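Local coordinates for flocculation protein FLO11 (Saccharomyces cerevisiae, PDB 4UYT) that mediates, through its N-terminal Flo11 domain, homophilic cell-cell adhesion between yeast cells during flocculation and contributes to cell-substrate adhesion, invasive growth and biofilm development, at residues A[30-35]-A[144-149]; A[34-39]-A[114-119]; A[77-82]-A[99-104]; A[106-111]-A[168-173]. All coordinates share one frame; numbering follows the deposited sequence. Where two conformers were deposited one is given.

Interaction 1: residues A[30-35]-A[144-149]; sequences MQYTLD and FDLSTG
Tyr32 carries most of this contact, packing its ring against Phe144 and Leu146. Its CE1 comes 3.7 Å from Phe144 CZ, the tip of the second ring. The two planes are inclined at 50°, an oblique aromatic pair in which the Tyr32 hydroxyl oxygen lies in the plane of the Phe144 ring, at its edge. Lower on the same tyrosine, Leu146 CD1 touches CD1 of Tyr32 at 3.7 Å and also packs on CB and CG, the leucine branch running at about a right angle to the aromatic side chain. Farther along, Leu34 CD1 meets the methyl CG2 of Thr148 at 4.3 Å, a looser touch just past the end of strand 143-147.

A chi1 of 56° turns the Phe144 ring so that CZ meets Tyr32. A tyrosine suits this buried place, since its ring makes apolar contacts while OH hydrogen-bonds to the hydroxyl of Tyr125. Phe123 stacks on Phe144 and its ring also meets Tyr32, enlarging the aromatic cluster. The contact thus joins two facing sheets of the fibronectin type III-like sandwich: strand 32-43, beside 46-55, and edge strand 143-147, beside 120-125.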
# COMPACT_ATOMS: atom_id res chain seq x y z
N MET A 30 13.39 5.80 5.13
CA MET A 30 13.71 4.40 5.43
C MET A 30 13.00 3.49 4.45
O MET A 30 11.86 3.75 4.06
CB MET A 30 13.29 4.05 6.85
CG MET A 30 13.64 2.62 7.26
SD MET A 30 13.06 2.19 8.91
CE MET A 30 11.30 2.06 8.61
N GLN A 31 13.64 2.41 4.05
CA GLN A 31 13.02 1.47 3.15
C GLN A 31 11.83 0.76 3.78
O GLN A 31 11.88 0.27 4.91
CB GLN A 31 14.01 0.46 2.66
CG GLN A 31 15.07 1.08 1.75
CD GLN A 31 16.22 0.15 1.49
OE1 GLN A 31 16.19 -1.06 1.80
NE2 GLN A 31 17.25 0.69 0.88
N TYR A 32 10.75 0.67 3.01
CA TYR A 32 9.57 -0.16 3.32
C TYR A 32 9.32 -1.07 2.13
O TYR A 32 9.68 -0.74 1.00
CB TYR A 32 8.31 0.70 3.54
CG TYR A 32 8.32 1.57 4.76
CD1 TYR A 32 9.08 2.73 4.81
CD2 TYR A 32 7.49 1.27 5.86
CE1 TYR A 32 9.06 3.56 5.92
CE2 TYR A 32 7.47 2.09 6.97
CZ TYR A 32 8.27 3.23 7.00
OH TYR A 32 8.24 4.05 8.10
N THR A 33 8.58 -2.15 2.39
CA THR A 33 8.05 -3.02 1.38
C THR A 33 6.55 -3.15 1.54
O THR A 33 5.99 -2.97 2.63
CB THR A 33 8.70 -4.43 1.42
OG1 THR A 33 8.45 -5.02 2.69
CG2 THR A 33 10.21 -4.35 1.16
N LEU A 34 5.89 -3.52 0.45
CA LEU A 34 4.46 -3.78 0.42
C LEU A 34 4.20 -5.05 -0.34
O LEU A 34 4.76 -5.23 -1.43
CB LEU A 34 3.70 -2.59 -0.20
CG LEU A 34 2.18 -2.73 -0.27
CD1 LEU A 34 1.49 -1.36 -0.17
CD2 LEU A 34 1.68 -3.45 -1.51
N ASP A 35 3.34 -5.91 0.20
CA ASP A 35 2.84 -7.07 -0.49
C ASP A 35 1.31 -7.05 -0.43
O ASP A 35 0.72 -6.62 0.53
CB ASP A 35 3.39 -8.35 0.15
CG ASP A 35 3.24 -9.57 -0.71
OD1 ASP A 35 2.97 -9.45 -1.92
OD2 ASP A 35 3.48 -10.67 -0.16
N PHE A 144 6.10 11.70 4.70
CA PHE A 144 6.32 11.28 3.34
C PHE A 144 5.17 10.43 2.87
O PHE A 144 4.37 9.92 3.67
CB PHE A 144 7.64 10.49 3.24
CG PHE A 144 7.71 9.29 4.17
CD1 PHE A 144 7.22 8.04 3.80
CD2 PHE A 144 8.28 9.41 5.43
CE1 PHE A 144 7.28 6.95 4.67
CE2 PHE A 144 8.35 8.33 6.28
CZ PHE A 144 7.84 7.10 5.92
N ASP A 145 5.09 10.32 1.56
CA ASP A 145 4.12 9.46 0.90
C ASP A 145 4.88 8.38 0.16
O ASP A 145 5.87 8.70 -0.50
CB ASP A 145 3.30 10.25 -0.12
CG ASP A 145 2.39 11.28 0.49
OD1 ASP A 145 2.15 11.29 1.71
OD2 ASP A 145 1.85 12.09 -0.29
N LEU A 146 4.44 7.14 0.25
CA LEU A 146 4.98 6.01 -0.49
C LEU A 146 3.93 5.56 -1.48
O LEU A 146 2.79 5.29 -1.12
CB LEU A 146 5.34 4.86 0.43
CG LEU A 146 6.41 5.19 1.46
CD1 LEU A 146 6.73 3.95 2.29
CD2 LEU A 146 7.67 5.79 0.85
N SER A 147 4.34 5.46 -2.73
CA SER A 147 3.42 5.16 -3.80
C SER A 147 3.62 3.77 -4.39
O SER A 147 4.74 3.26 -4.42
CB SER A 147 3.59 6.19 -4.90
OG SER A 147 4.88 6.08 -5.44
N THR A 148 2.55 3.21 -4.95
CA THR A 148 2.64 1.94 -5.65
C THR A 148 2.68 2.18 -7.15
O THR A 148 2.15 3.16 -7.67
CB THR A 148 1.43 1.00 -5.35
OG1 THR A 148 0.22 1.55 -5.89
CG2 THR A 148 1.22 0.80 -3.88
N GLY A 149 3.23 1.20 -7.85
CA GLY A 149 3.03 1.10 -9.27
C GLY A 149 4.22 0.57 -10.05
O GLY A 149 5.38 0.64 -9.60

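Interaction 2: residues A[34-39]-A[114-119]; sequences LDVTSV and VWMPNF. With NA (sodium ion), chain G; NA (sodium ion), chain B.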
# COMPACT_ATOMS: atom_id res chain seq x y z
N LEU A 34 5.89 -3.52 0.45
CA LEU A 34 4.46 -3.78 0.42
C LEU A 34 4.20 -5.05 -0.34
O LEU A 34 4.76 -5.23 -1.43
CB LEU A 34 3.70 -2.59 -0.20
CG LEU A 34 2.18 -2.73 -0.27
CD1 LEU A 34 1.49 -1.36 -0.17
CD2 LEU A 34 1.68 -3.45 -1.51
N ASP A 35 3.34 -5.91 0.20
CA ASP A 35 2.84 -7.07 -0.49
C ASP A 35 1.31 -7.05 -0.43
O ASP A 35 0.72 -6.62 0.53
CB ASP A 35 3.39 -8.35 0.15
CG ASP A 35 3.24 -9.57 -0.71
OD1 ASP A 35 2.97 -9.45 -1.92
OD2 ASP A 35 3.48 -10.67 -0.16
N VAL A 36 0.70 -7.57 -1.46
CA VAL A 36 -0.76 -7.80 -1.50
C VAL A 36 -0.96 -9.27 -1.20
O VAL A 36 -0.58 -10.13 -1.98
CB VAL A 36 -1.37 -7.39 -2.85
CG1 VAL A 36 -2.87 -7.73 -2.85
CG2 VAL A 36 -1.14 -5.92 -3.15
N THR A 37 -1.49 -9.56 -0.02
CA THR A 37 -1.55 -10.90 0.48
C THR A 37 -2.85 -11.65 0.22
O THR A 37 -2.87 -12.88 0.30
CB THR A 37 -1.23 -10.93 1.98
OG1 THR A 37 -2.20 -10.16 2.67
CG2 THR A 37 0.17 -10.38 2.25
N SER A 38 -3.94 -10.96 -0.05
CA SER A 38 -5.17 -11.60 -0.48
C SER A 38 -5.97 -10.62 -1.31
O SER A 38 -5.93 -9.41 -1.09
CB SER A 38 -6.04 -12.11 0.68
OG SER A 38 -6.40 -11.07 1.53
N VAL A 39 -6.74 -11.20 -2.22
CA VAL A 39 -7.65 -10.48 -3.09
C VAL A 39 -8.90 -11.32 -3.21
O VAL A 39 -8.83 -12.49 -3.55
CB VAL A 39 -7.02 -10.25 -4.48
CG1 VAL A 39 -8.05 -9.65 -5.42
CG2 VAL A 39 -5.76 -9.39 -4.43
N VAL A 114 -6.31 -8.04 -14.33
CA VAL A 114 -6.42 -6.61 -14.18
C VAL A 114 -5.39 -6.13 -13.16
O VAL A 114 -5.10 -6.83 -12.19
CB VAL A 114 -7.84 -6.14 -13.76
CG1 VAL A 114 -8.78 -6.02 -14.96
CG2 VAL A 114 -8.39 -7.00 -12.61
N TRP A 115 -4.93 -4.90 -13.35
CA TRP A 115 -4.06 -4.21 -12.44
C TRP A 115 -4.81 -3.67 -11.24
O TRP A 115 -5.89 -3.06 -11.34
CB TRP A 115 -3.40 -3.02 -13.12
CG TRP A 115 -2.32 -3.37 -14.11
CD1 TRP A 115 -2.41 -3.36 -15.46
CD2 TRP A 115 -0.98 -3.72 -13.79
NE1 TRP A 115 -1.20 -3.69 -16.00
CE2 TRP A 115 -0.29 -3.89 -15.00
CE3 TRP A 115 -0.28 -3.87 -12.60
CZ2 TRP A 115 1.07 -4.24 -15.05
CZ3 TRP A 115 1.07 -4.18 -12.65
CH2 TRP A 115 1.73 -4.37 -13.87
N MET A 116 -4.18 -3.79 -10.10
CA MET A 116 -4.53 -2.97 -8.96
C MET A 116 -4.42 -1.49 -9.34
O MET A 116 -3.41 -1.09 -9.89
CB MET A 116 -3.53 -3.27 -7.86
CG MET A 116 -3.79 -2.58 -6.54
SD MET A 116 -2.52 -2.97 -5.34
CE MET A 116 -1.22 -1.85 -5.85
N PRO A 117 -5.41 -0.65 -9.00
CA PRO A 117 -5.23 0.80 -9.18
C PRO A 117 -4.24 1.28 -8.14
O PRO A 117 -4.33 0.86 -6.97
CB PRO A 117 -6.65 1.36 -8.94
CG PRO A 117 -7.29 0.37 -7.98
CD PRO A 117 -6.70 -0.98 -8.35
N ASN A 118 -3.31 2.14 -8.52
CA ASN A 118 -2.26 2.54 -7.62
C ASN A 118 -2.77 3.55 -6.60
O ASN A 118 -3.73 4.28 -6.80
CB ASN A 118 -1.07 3.04 -8.42
CG ASN A 118 -0.40 1.92 -9.18
OD1 ASN A 118 -0.17 2.02 -10.42
ND2 ASN A 118 -0.11 0.86 -8.52
N PHE A 119 -2.06 3.60 -5.50
CA PHE A 119 -2.42 4.44 -4.38
C PHE A 119 -1.13 4.86 -3.68
O PHE A 119 -0.04 4.44 -4.03
CB PHE A 119 -3.41 3.71 -3.43
CG PHE A 119 -2.89 2.39 -2.90
CD1 PHE A 119 -2.07 2.33 -1.81
CD2 PHE A 119 -3.24 1.20 -3.51
CE1 PHE A 119 -1.58 1.12 -1.34
CE2 PHE A 119 -2.77 -0.02 -3.05
CZ PHE A 119 -1.94 -0.04 -1.95
NA NA G . -8.79 -9.67 0.81
NA NA B . -0.23 -3.74 -18.72
O HOH W 1 -0.07 -5.76 -20.30
O HOH W 2 -10.74 -10.19 2.12
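Phe119, which packs on Leu34, gives its N to Thr148 OG1, an oxygen also held by Asn118 ND2; the two bonds help position this backbone. Phe119 CG lies on the side of both its backbone N and its carbonyl carbon (chi1 56°), and the far end of the ring is directed at the leucine. Leu34 CD1 approaches from the opposite direction and lies 4.1 Å from Phe119 CZ, oblique to the ring. Beside this pair, Val36 CG2 rests 3.9 Å from Met116 SD, the two side chains sliding past each other in opposite directions. Met116 is extended as far as its sulfur and then bends (chi3 80°); such a flexible, polarisable side chain suits packing between Val36 and Trp168.

The contact lies in the interior of the fibronectin type III-like domain, where strand 32-43 faces the segment leaving strand 113-115. Phe101 meets Phe119 edge-to-face. On strand 32-43, Ser38 OG binds a sodium ion at 2.9 Å, with Gln48 O and a water as further ligands. A second sodium, modelled 2.9 Å from Trp115 NE1, sits in the indole plane at the ring edge; because an indole N-H offers no in-plane lone pair, that assignment is doubtful.

Interaction 3: residues A[77-82]-A[99-104]; sequences GTVQLY and ATFEVY. With ACT (acetate ion), chain H.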
# COMPACT_ATOMS: atom_id res chain seq x y z
N GLY A 77 -11.97 6.88 -1.19
CA GLY A 77 -10.72 7.37 -1.72
C GLY A 77 -9.58 7.46 -0.73
O GLY A 77 -8.41 7.46 -1.10
N THR A 78 -9.94 7.55 0.54
CA THR A 78 -9.02 7.58 1.64
C THR A 78 -9.42 6.48 2.62
O THR A 78 -10.60 6.26 2.92
CB THR A 78 -9.07 8.96 2.35
OG1 THR A 78 -8.62 9.96 1.43
CG2 THR A 78 -8.20 9.00 3.61
N VAL A 79 -8.39 5.80 3.15
CA VAL A 79 -8.56 4.80 4.20
C VAL A 79 -7.67 5.19 5.35
O VAL A 79 -6.46 5.04 5.31
CB VAL A 79 -8.20 3.37 3.71
CG1 VAL A 79 -8.50 2.36 4.79
CG2 VAL A 79 -8.98 3.04 2.45
N GLN A 80 -8.29 5.77 6.37
CA GLN A 80 -7.54 6.14 7.55
C GLN A 80 -7.12 4.90 8.32
O GLN A 80 -7.94 4.04 8.63
CB GLN A 80 -8.38 7.05 8.44
CG GLN A 80 -7.53 7.83 9.45
CD GLN A 80 -6.85 9.05 8.86
OE1 GLN A 80 -7.41 9.76 8.03
NE2 GLN A 80 -5.64 9.31 9.31
N LEU A 81 -5.83 4.81 8.66
CA LEU A 81 -5.31 3.67 9.44
C LEU A 81 -4.97 4.08 10.86
O LEU A 81 -5.16 3.30 11.78
CB LEU A 81 -4.09 3.01 8.79
CG LEU A 81 -4.35 2.49 7.38
CD1 LEU A 81 -3.07 1.88 6.84
CD2 LEU A 81 -5.49 1.48 7.34
N TYR A 82 -4.49 5.31 11.03
CA TYR A 82 -4.14 5.81 12.33
C TYR A 82 -4.28 7.31 12.30
O TYR A 82 -3.82 7.97 11.38
CB TYR A 82 -2.72 5.44 12.69
CG TYR A 82 -2.38 5.61 14.13
CD1 TYR A 82 -2.64 4.60 15.03
CD2 TYR A 82 -1.80 6.78 14.59
CE1 TYR A 82 -2.29 4.72 16.36
CE2 TYR A 82 -1.45 6.92 15.91
CZ TYR A 82 -1.69 5.89 16.79
OH TYR A 82 -1.34 6.02 18.11
N ALA A 99 -3.66 -3.88 6.14
CA ALA A 99 -4.88 -3.12 5.93
C ALA A 99 -5.70 -3.84 4.89
O ALA A 99 -5.13 -4.41 3.96
CB ALA A 99 -4.57 -1.70 5.47
N THR A 100 -7.01 -3.77 5.03
CA THR A 100 -7.95 -4.37 4.08
C THR A 100 -8.91 -3.29 3.62
O THR A 100 -9.47 -2.55 4.43
CB THR A 100 -8.68 -5.56 4.72
OG1 THR A 100 -7.75 -6.58 5.10
CG2 THR A 100 -9.67 -6.16 3.77
N PHE A 101 -9.11 -3.19 2.32
CA PHE A 101 -9.94 -2.14 1.75
C PHE A 101 -10.33 -2.56 0.36
O PHE A 101 -9.83 -3.54 -0.17
CB PHE A 101 -9.27 -0.77 1.77
CG PHE A 101 -7.96 -0.72 1.02
CD1 PHE A 101 -6.77 -1.15 1.61
CD2 PHE A 101 -7.90 -0.22 -0.27
CE1 PHE A 101 -5.58 -1.11 0.93
CE2 PHE A 101 -6.69 -0.15 -0.94
CZ PHE A 101 -5.54 -0.61 -0.34
N GLU A 102 -11.28 -1.82 -0.22
CA GLU A 102 -11.80 -2.14 -1.54
C GLU A 102 -11.22 -1.21 -2.62
O GLU A 102 -11.02 -0.02 -2.42
CB GLU A 102 -13.32 -2.11 -1.55
CG GLU A 102 -13.92 -3.26 -0.77
CD GLU A 102 -15.44 -3.19 -0.70
OE1 GLU A 102 -16.02 -2.11 -0.58
OE2 GLU A 102 -16.06 -4.24 -0.73
N VAL A 103 -11.00 -1.82 -3.79
CA VAL A 103 -10.54 -1.11 -4.96
C VAL A 103 -11.42 -1.49 -6.14
O VAL A 103 -11.96 -2.59 -6.18
CB VAL A 103 -9.06 -1.40 -5.29
CG1 VAL A 103 -8.17 -0.95 -4.15
CG2 VAL A 103 -8.84 -2.87 -5.61
N TYR A 104 -11.47 -0.60 -7.12
CA TYR A 104 -12.02 -0.91 -8.41
C TYR A 104 -10.84 -1.17 -9.34
O TYR A 104 -10.02 -0.27 -9.59
CB TYR A 104 -12.85 0.25 -8.97
CG TYR A 104 -13.91 0.81 -8.07
CD1 TYR A 104 -14.77 0.01 -7.32
CD2 TYR A 104 -14.10 2.20 -8.00
CE1 TYR A 104 -15.77 0.54 -6.53
CE2 TYR A 104 -15.09 2.74 -7.21
CZ TYR A 104 -15.92 1.92 -6.48
OH TYR A 104 -16.89 2.50 -5.71
C ACT H . -13.70 9.20 0.92
O ACT H . -14.08 8.68 -0.22
OXT ACT H . -12.69 8.63 1.46
CH3 ACT H . -14.35 10.40 1.49
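The chi1 of Val79 (-175°) sets CG1 opposite the backbone N and leaves CG2 opposite the carbonyl carbon; CG2 is the methyl that meets Phe101. It settles against the root of the aromatic side chain, 3.9 Å from Phe101 CB, next to CG and oblique to the ring. Two residues on, Leu81 lays its forked end on Ala99, with CD2 3.8 Å from Ala99 CB and CD1 slightly farther. The small alanine lets the longer leucine come down onto the opposing strand.

Leu81 and Tyr82 together face Leu67 in a classic β-bulge, where the chain turns a corner. Gln80 NE2 spans that corner to Tyr82 O at 3.1 Å, with the acceptor in the amide plane but the donor above the carbonyl plane. At the other end, Gly77 N and Thr78 N bind the two oxygens of an acetate, probably from the crystallisation liquor. Phe101 also packs on Ile49 and Ile69, from one sheet each. No hydrogen bond joins the two segments; strands 79-83 and 96-104, members of different sheets, are held here by apolar contact, whose strength depends on fit and on exclusion of water.

Interaction 4: residues A[106-111]-A[168-173]; sequences TQDVNS and WNIDCD. With NA (sodium ion), chain F.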
# COMPACT_ATOMS: atom_id res chain seq x y z
N THR A 106 -9.72 -2.29 -12.99
CA THR A 106 -10.30 -2.37 -14.30
C THR A 106 -9.29 -2.34 -15.46
O THR A 106 -9.68 -2.68 -16.54
CB THR A 106 -11.34 -1.27 -14.53
OG1 THR A 106 -10.66 -0.02 -14.44
CG2 THR A 106 -12.47 -1.36 -13.52
N GLN A 107 -8.04 -1.90 -15.26
CA GLN A 107 -7.12 -1.79 -16.39
C GLN A 107 -6.54 -3.16 -16.69
O GLN A 107 -5.89 -3.76 -15.85
CB GLN A 107 -6.02 -0.77 -16.10
CG GLN A 107 -6.54 0.65 -15.87
CD GLN A 107 -7.60 1.06 -16.85
OE1 GLN A 107 -8.81 1.18 -16.49
NE2 GLN A 107 -7.18 1.22 -18.12
N ASP A 108 -6.77 -3.67 -17.88
CA ASP A 108 -6.35 -5.02 -18.22
C ASP A 108 -4.83 -5.16 -18.35
O ASP A 108 -4.17 -4.35 -19.01
CB ASP A 108 -6.95 -5.46 -19.55
CG ASP A 108 -8.45 -5.56 -19.54
OD1 ASP A 108 -9.02 -5.85 -18.49
OD2 ASP A 108 -9.07 -5.33 -20.59
N VAL A 109 -4.31 -6.23 -17.79
CA VAL A 109 -2.99 -6.74 -18.12
C VAL A 109 -3.05 -7.56 -19.39
O VAL A 109 -2.15 -7.53 -20.23
CB VAL A 109 -2.48 -7.68 -17.01
CG1 VAL A 109 -1.05 -8.15 -17.30
CG2 VAL A 109 -2.53 -6.99 -15.67
N ASN A 110 -4.12 -8.33 -19.49
CA ASN A 110 -4.40 -9.23 -20.57
C ASN A 110 -5.90 -9.56 -20.44
O ASN A 110 -6.61 -8.95 -19.64
CB ASN A 110 -3.50 -10.46 -20.50
CG ASN A 110 -3.57 -11.15 -19.17
OD1 ASN A 110 -4.66 -11.41 -18.67
ND2 ASN A 110 -2.44 -11.40 -18.54
N SER A 111 -6.38 -10.50 -21.21
CA SER A 111 -7.83 -10.73 -21.20
C SER A 111 -8.33 -11.34 -19.91
O SER A 111 -9.54 -11.24 -19.66
CB SER A 111 -8.25 -11.64 -22.33
OG SER A 111 -7.68 -12.91 -22.17
N TRP A 168 -4.12 -9.40 -10.81
CA TRP A 168 -4.81 -10.62 -10.42
C TRP A 168 -5.94 -10.88 -11.44
O TRP A 168 -6.22 -10.08 -12.31
CB TRP A 168 -5.37 -10.53 -9.03
CG TRP A 168 -6.25 -9.35 -8.77
CD1 TRP A 168 -7.57 -9.19 -9.12
CD2 TRP A 168 -5.88 -8.15 -8.09
NE1 TRP A 168 -8.03 -7.96 -8.72
CE2 TRP A 168 -7.03 -7.31 -8.06
CE3 TRP A 168 -4.70 -7.71 -7.47
CZ2 TRP A 168 -7.06 -6.10 -7.40
CZ3 TRP A 168 -4.72 -6.50 -6.82
CH2 TRP A 168 -5.89 -5.71 -6.78
N ASN A 169 -6.58 -12.02 -11.28
CA ASN A 169 -7.61 -12.44 -12.23
C ASN A 169 -8.90 -11.60 -12.10
O ASN A 169 -9.42 -11.39 -11.01
CB ASN A 169 -7.96 -13.90 -12.08
CG ASN A 169 -6.96 -14.81 -12.78
OD1 ASN A 169 -5.76 -14.52 -12.85
ND2 ASN A 169 -7.44 -15.92 -13.29
N ILE A 170 -9.44 -11.23 -13.25
CA ILE A 170 -10.74 -10.58 -13.34
C ILE A 170 -11.79 -11.46 -12.66
O ILE A 170 -11.88 -12.67 -12.92
CB ILE A 170 -11.10 -10.31 -14.80
CG1 ILE A 170 -10.13 -9.29 -15.42
CG2 ILE A 170 -12.55 -9.82 -14.94
CD1 ILE A 170 -10.15 -9.28 -16.94
N ASP A 171 -12.57 -10.84 -11.78
CA ASP A 171 -13.63 -11.47 -11.00
C ASP A 171 -13.10 -12.63 -10.14
O ASP A 171 -13.88 -13.44 -9.61
CB ASP A 171 -14.78 -11.93 -11.88
CG ASP A 171 -15.37 -10.80 -12.70
OD1 ASP A 171 -15.24 -9.63 -12.26
OD2 ASP A 171 -15.93 -11.07 -13.78
N CYS A 172 -11.76 -12.69 -9.96
CA CYS A 172 -11.15 -13.84 -9.31
C CYS A 172 -11.62 -15.18 -9.88
O CYS A 172 -11.70 -16.17 -9.17
CB CYS A 172 -11.22 -13.79 -7.82
SG CYS A 172 -10.29 -12.36 -7.16
N ASP A 173 -11.91 -15.20 -11.17
CA ASP A 173 -12.21 -16.44 -11.84
C ASP A 173 -10.89 -17.15 -12.12
O ASP A 173 -10.15 -16.82 -13.05
CB ASP A 173 -12.95 -16.18 -13.13
CG ASP A 173 -13.28 -17.43 -13.88
OD1 ASP A 173 -12.76 -18.51 -13.54
OD2 ASP A 173 -14.14 -17.35 -14.80
NA NA F . -1.43 -8.30 -22.81
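Ile170 reaches across to the loop 106-111 with one arm. Its CB is aimed at the loop but touches none of its atoms, and the CG2 branch, anti to the backbone N, turns aside. CG1, anti to the carbonyl carbon (chi1 -66°), packs on Val114. From there the chain continues nearly extended, and CD1 arrives at the loop: it lies 3.4 Å from Ser111 O and 3.9 Å from Asp108 OD1, with Asn110 O at 4.5 Å. A methyl among three oxygens makes no hydrogen bond; isoleucine suits the place because its long branch can pack CG1 on Val114 and still lay a methyl against the loop.

Polar bonds hold the two sides in shape. Asn110 OD1 accepts from Cys112 N, bracing the loop itself, while Asn110 ND2 reaches strand 113-115 at Gln113 OE1. Beyond Ile170 the chain folds into a tight turn, with Cys172 N bonded to Asn169 O at 2.9 Å. Asn169 ND2 closes over it onto Asp173 O, also 2.9 Å away and nearly straight at 170°. The disulfide from Cys172 to Cys8 fastens this turn to the N-terminal segment. The contact lies at the end of the small sheet in which strand 166-169 runs between 12-13 and 113-115, while Cys172 leans on strand 32-43.

How the interactions relate
Interactions 1 and 2 share Leu34 and start from the same strand, 32-43; besides the side-chain bonds at Thr148, they are linked by Thr148 N to Phe119 O at 3.0 Å. Interaction 3, its centre about 12 Å from that of interaction 2, adjoins it where Pro117 CG lies 3.7 Å from Val103 CB. Interactions 1 and 3 do not touch, their nearest atoms about 7 Å apart, but both adjoin interaction 2. Interaction 4 lies at the domain end, about 24 Å from interaction 1 between centres, yet it meets interaction 2 through Val114 N to Trp168 O at 2.9 Å. Ser38 of segment 34-39 binds a sodium ion.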